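Dr hemagglutinin structural subunit (Escherichia coli, PDB 2W5P) mediates adherence of uropathogenic bacteria to the upper urinary tract as a fimbrial adhesin that binds the Dr blood group antigen. Local coordinates at residues 95-100 with 120-125. The protein carries 1 engineered substitution. Numbering follows the deposited sequence.
With CL8 (chloramphenicol succinate), chain D.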
loop_
_atom_site.group_PDB
_atom_site.type_symbol
_atom_site.label_atom_id
_atom_site.label_comp_id
_atom_site.label_asym_id
_atom_site.label_seq_id
_atom_site.Cartn_x
_atom_site.Cartn_y
_atom_site.Cartn_z
ATOM N N ILE A 95 -18.425 6.001 15.458
ATOM C CA ILE A 95 -18.292 4.665 14.906
ATOM C C ILE A 95 -19.305 3.805 15.643
ATOM O O ILE A 95 -19.475 3.941 16.860
ATOM C CB ILE A 95 -16.871 4.088 15.021
ATOM C CG1 ILE A 95 -16.382 4.093 16.474
ATOM C CG2 ILE A 95 -15.933 4.833 14.100
ATOM C CD1 ILE A 95 -15.015 3.384 16.687
ATOM N N ARG A 96 -19.989 2.943 14.902
ATOM C CA ARG A 96 -21.081 2.138 15.476
ATOM C C ARG A 96 -21.216 0.841 14.701
ATOM O O ARG A 96 -21.183 0.870 13.464
ATOM C CB ARG A 96 -22.390 2.951 15.336
ATOM C CG ARG A 96 -23.659 2.112 15.547
ATOM C CD ARG A 96 -24.917 2.966 15.531
ATOM N NE ARG A 96 -25.386 3.261 14.176
ATOM C CZ ARG A 96 -25.352 4.471 13.611
ATOM N NH1 ARG A 96 -24.820 5.507 14.259
ATOM N NH2 ARG A 96 -25.839 4.647 12.389
ATOM N N PRO A 97 -21.369 -0.297 15.400
ATOM C CA PRO A 97 -21.535 -1.562 14.695
ATOM C C PRO A 97 -22.885 -1.606 13.961
ATOM O O PRO A 97 -23.926 -1.212 14.517
ATOM C CB PRO A 97 -21.546 -2.591 15.820
ATOM C CG PRO A 97 -22.182 -1.821 17.011
ATOM C CD PRO A 97 -21.525 -0.460 16.870
ATOM N N THR A 98 -22.891 -2.188 12.767
ATOM C CA THR A 98 -24.129 -2.291 12.004
ATOM C C THR A 98 -25.179 -3.196 12.668
ATOM O O THR A 98 -26.360 -3.053 12.395
ATOM C CB THR A 98 -23.883 -2.705 10.544
ATOM O OG1 THR A 98 -23.392 -4.055 10.515
ATOM C CG2 THR A 98 -22.896 -1.703 9.819
ATOM N N ASP A 99 -24.743 -4.141 13.502
ATOM C CA ASP A 99 -25.677 -5.066 14.175
ATOM C C ASP A 99 -26.298 -4.450 15.444
ATOM O O ASP A 99 -27.043 -5.102 16.172
ATOM C CB ASP A 99 -25.013 -6.424 14.473
ATOM C CG ASP A 99 -23.959 -6.339 15.566
ATOM O OD1 ASP A 99 -23.477 -7.380 16.003
ATOM O OD2 ASP A 99 -23.586 -5.227 15.963
ATOM N N ASN A 100 -25.930 -3.206 15.727
ATOM C CA ASN A 100 -26.463 -2.511 16.885
ATOM C C ASN A 100 -26.111 -3.127 18.229
ATOM O O ASN A 100 -26.790 -2.861 19.224
ATOM C CB ASN A 100 -27.989 -2.326 16.744
ATOM C CG ASN A 100 -28.340 -1.468 15.585
ATOM O OD1 ASN A 100 -27.795 -0.372 15.431
ATOM N ND2 ASN A 100 -29.150 -2.003 14.676
ATOM N N GLY A 120 -18.311 -8.492 12.315
ATOM C CA GLY A 120 -19.300 -7.524 11.928
ATOM C C GLY A 120 -18.687 -6.354 11.208
ATOM O O GLY A 120 -17.580 -6.422 10.701
ATOM N N ILE A 121 -19.455 -5.288 11.112
ATOM C CA ILE A 121 -19.008 -4.122 10.376
ATOM C C ILE A 121 -19.118 -2.932 11.322
ATOM O O ILE A 121 -20.200 -2.659 11.852
ATOM C CB ILE A 121 -19.905 -3.849 9.134
ATOM C CG1 ILE A 121 -19.900 -5.038 8.130
ATOM C CG2 ILE A 121 -19.518 -2.497 8.459
ATOM C CD1 ILE A 121 -18.647 -5.149 7.322
ATOM N N ILE A 122 -18.028 -2.198 11.468
ATOM C CA ILE A 122 -18.042 -0.946 12.239
ATOM C C ILE A 122 -18.213 0.189 11.220
ATOM O O ILE A 122 -17.323 0.420 10.379
ATOM C CB ILE A 122 -16.722 -0.745 13.049
ATOM C CG1 ILE A 122 -16.558 -1.806 14.140
ATOM C CG2 ILE A 122 -16.676 0.650 13.653
ATOM C CD1 ILE A 122 -17.555 -1.712 15.270
ATOM N N GLY A 123 -19.383 0.826 11.214
ATOM C CA GLY A 123 -19.636 1.912 10.278
ATOM C C GLY A 123 -19.023 3.209 10.842
ATOM O O GLY A 123 -19.031 3.422 12.042
ATOM N N ILE A 124 -18.457 4.027 9.953
ATOM C CA ILE A 124 -17.907 5.341 10.307
ATOM C C ILE A 124 -18.914 6.366 9.765
ATOM O O ILE A 124 -19.200 6.383 8.541
ATOM C CB ILE A 124 -16.494 5.639 9.651
ATOM C CG1 ILE A 124 -15.487 4.491 9.850
ATOM C CG2 ILE A 124 -15.912 6.935 10.262
ATOM C CD1 ILE A 124 -15.434 3.978 11.278
ATOM N N TYR A 125 -19.362 7.263 10.641
ATOM C CA TYR A 125 -20.365 8.309 10.285
ATOM C C TYR A 125 -19.887 9.693 10.727
ATOM O O TYR A 125 -19.285 9.825 11.773
ATOM C CB TYR A 125 -21.719 8.010 10.983
ATOM C CG TYR A 125 -22.254 6.616 10.719
ATOM C CD1 TYR A 125 -23.088 6.361 9.610
ATOM C CD2 TYR A 125 -21.934 5.553 11.556
ATOM C CE1 TYR A 125 -23.586 5.058 9.350
ATOM C CE2 TYR A 125 -22.385 4.236 11.272
ATOM C CZ TYR A 125 -23.195 4.010 10.144
ATOM O OH TYR A 125 -23.632 2.724 9.856
HETATM C C1 CL8 D . -21.843 2.348 6.778
HETATM CL CL1 CL8 D . -20.807 3.709 7.316
HETATM CL CL2 CL8 D . -21.192 0.739 7.275
HETATM C C2 CL8 D . -21.888 2.479 5.222
HETATM O O2 CL8 D . -20.831 2.381 4.555
HETATM N N2 CL8 D . -23.062 2.745 4.773
HETATM O O HOH W 1 -21.954 -5.482 12.451
#
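Arg96 lays its guanidinium flat on one face of the Tyr125 ring. The planes are 11° apart, and Arg96 CZ sits 4.2 Å from the ring centroid of Tyr125, a cation-pi stack. Arg96 NH2 comes closest, 3.5 Å from Tyr125 CZ, offset toward the rim of the ring. The Arg96 chain is extended through chi2 and then bends at chi3 (82°), which turns its end back over the tyrosine. The opposite ring face carries the bound chloramphenicol succinate, with CL1 3.7 Å from Tyr125 CE1. The ring is thus sandwiched between a cation and a chlorine. The second chlorine, CL2, lies against Gly123 CA, Ile121 CG2 and Thr98 CG2. These residues and Tyr125 line the site of the ligand's dichloro end, and Arg96 backs the tyrosine from behind.

The strands beneath are antiparallel. Arg96 and Gly123 form a hydrogen-bonded pair, bonding both ways. Thr98 N gives a further bond to Ile121 O (2.9 Å). Thr98 chi1 of 67° sets CG2 beside Ile121 CG2 (3.7 Å), while OG1 shares a hydrogen bond with a water that accepts from Ile121 N. On the other face, Ile95 CB meets Ile122 CG2 at 3.7 Å, and Pro97 CB packs more loosely on Ile122 CD1.

A type I turn, Pro97 to Asn100, ends strand 90-97. Strand 119-126 runs between this strand and strand 50-59 in the immunoglobulin-like fold of Dr adhesins. Phe110 of strand 109-112 covers Ile95, Pro97 and Ile122.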